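Local coordinates for protein ABC-type phosphate transport system, periplasmic component (Lactobacillus brevis, PDB 4ECF) that probably serves as the phosphate-capturing, solute-binding component of a PstSACB-type ABC transporter that imports phosphate across the cytoplasmic membrane, at residues A231-L236 with Y242-Q247. Residues are numbered along the deposited sequence; the frame is centred on the assembly and turned at random.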
# COMPACT_ATOMS: atom_id res chain seq x y z
N ALA A 231 -16.87 10.04 -11.27
CA ALA A 231 -16.04 10.48 -12.38
C ALA A 231 -14.59 10.14 -12.14
O ALA A 231 -13.90 9.72 -13.05
CB ALA A 231 -16.23 11.98 -12.65
N ILE A 232 -14.11 10.26 -10.90
CA ILE A 232 -12.69 10.07 -10.60
C ILE A 232 -12.30 8.60 -10.26
O ILE A 232 -11.22 8.07 -10.62
CB ILE A 232 -12.28 11.00 -9.45
CG1 ILE A 232 -12.40 12.47 -9.92
CG2 ILE A 232 -10.89 10.64 -8.92
CD1 ILE A 232 -11.87 12.70 -11.33
N GLN A 233 -13.24 7.94 -9.58
CA GLN A 233 -13.25 6.50 -9.37
C GLN A 233 -13.20 5.71 -10.69
O GLN A 233 -12.50 4.76 -10.78
CB GLN A 233 -14.48 6.09 -8.56
CG GLN A 233 -14.48 6.59 -7.12
CD GLN A 233 -13.45 5.87 -6.26
OE1 GLN A 233 -13.42 4.64 -6.23
NE2 GLN A 233 -12.60 6.62 -5.59
N ASN A 234 -13.92 6.16 -11.71
CA ASN A 234 -13.97 5.42 -12.99
C ASN A 234 -12.75 5.64 -13.90
O ASN A 234 -12.57 4.92 -14.87
CB ASN A 234 -15.26 5.78 -13.74
CG ASN A 234 -16.49 5.23 -13.06
OD1 ASN A 234 -16.42 4.19 -12.40
ND2 ASN A 234 -17.61 5.93 -13.19
N THR A 235 -11.95 6.65 -13.59
CA THR A 235 -10.84 7.07 -14.41
C THR A 235 -9.49 6.93 -13.67
O THR A 235 -8.76 5.92 -13.79
CB THR A 235 -11.09 8.53 -14.92
OG1 THR A 235 -11.34 9.42 -13.81
CG2 THR A 235 -12.28 8.58 -15.90
N LEU A 236 -9.15 7.94 -12.89
CA LEU A 236 -7.82 8.09 -12.35
C LEU A 236 -7.43 6.95 -11.40
O LEU A 236 -6.32 6.42 -11.44
CB LEU A 236 -7.76 9.45 -11.64
CG LEU A 236 -6.43 10.17 -11.40
CD1 LEU A 236 -5.75 10.38 -12.74
CD2 LEU A 236 -6.70 11.51 -10.70
N TYR A 242 -4.88 1.12 -8.86
CA TYR A 242 -5.73 0.80 -7.74
C TYR A 242 -7.05 0.24 -8.25
O TYR A 242 -7.37 0.34 -9.45
CB TYR A 242 -6.05 2.08 -6.94
CG TYR A 242 -4.86 2.82 -6.42
CD1 TYR A 242 -4.20 3.76 -7.21
CD2 TYR A 242 -4.39 2.61 -5.13
CE1 TYR A 242 -3.11 4.46 -6.74
CE2 TYR A 242 -3.31 3.31 -4.66
CZ TYR A 242 -2.67 4.25 -5.44
OH TYR A 242 -1.60 4.97 -5.00
N LEU A 243 -7.83 -0.31 -7.33
CA LEU A 243 -9.20 -0.72 -7.60
C LEU A 243 -10.14 0.28 -6.95
O LEU A 243 -9.94 0.73 -5.82
CB LEU A 243 -9.47 -2.14 -7.06
CG LEU A 243 -8.78 -3.28 -7.77
CD1 LEU A 243 -7.31 -3.40 -7.40
CD2 LEU A 243 -9.43 -4.59 -7.46
N SER A 244 -11.18 0.71 -7.70
CA SER A 244 -12.29 1.41 -7.09
C SER A 244 -13.01 0.40 -6.21
O SER A 244 -13.19 -0.75 -6.60
CB SER A 244 -13.25 1.95 -8.15
OG SER A 244 -14.39 2.46 -7.49
N PRO A 245 -13.47 0.80 -5.01
CA PRO A 245 -14.12 -0.19 -4.15
C PRO A 245 -15.34 -0.92 -4.75
O PRO A 245 -15.55 -2.08 -4.44
CB PRO A 245 -14.48 0.64 -2.89
CG PRO A 245 -13.41 1.68 -2.87
CD PRO A 245 -13.35 2.10 -4.30
N ASP A 246 -16.08 -0.27 -5.65
CA ASP A 246 -17.19 -0.92 -6.35
C ASP A 246 -16.79 -2.07 -7.28
O ASP A 246 -17.65 -2.79 -7.74
CB ASP A 246 -17.91 0.11 -7.23
CG ASP A 246 -17.03 0.56 -8.39
OD1 ASP A 246 -16.15 1.41 -8.15
OD2 ASP A 246 -17.18 0.05 -9.53
N GLN A 247 -15.50 -2.20 -7.61
CA GLN A 247 -15.03 -3.34 -8.39
C GLN A 247 -14.89 -4.61 -7.54
O GLN A 247 -14.85 -5.72 -8.06
CB GLN A 247 -13.66 -3.01 -8.96
CG GLN A 247 -13.64 -1.93 -10.01
CD GLN A 247 -12.24 -1.75 -10.55
OE1 GLN A 247 -11.56 -0.81 -10.21
NE2 GLN A 247 -11.79 -2.71 -11.36
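Between helix 230-239 and the loop that leads from it to strand 250-252, the chain folds back on itself, and the contact rests on Gln233 meeting Ser244 and Pro245. The CA atoms of Gln233 and Ser244 are 5.7 Å apart, and the amide oxygen OE1 of Gln233 meets the hydroxyl OG of Ser244 at 2.7 Å, a possible hydrogen bond that stays unsettled because it rests on one of two modelled serine conformers. CD of Pro245 also approaches Gln233 OE1, at 3.2 Å, and the two side chains cross nearly at right angles. The Gln233 chain bends at chi2 (-71°), which carries its amide across to the loop. In this PstS-family fold of the periplasmic binding protein type, the nitrogen of the same buried amide has two carbonyl acceptors: Gln233 NE2 donates to Val227 O, in helix 218-228, and to Val78 O, in strand 73-87. Beyond Ser244 the loop tightens into the 3-10 segment 245-247. Here Gln247 N bonds to Ser244 O at 2.9 Å, while Ser244 N donates to Gln247 OE1 at 3.0 Å, the donor N lying 25° out of the plane of the Gln247 side-chain carbonyl.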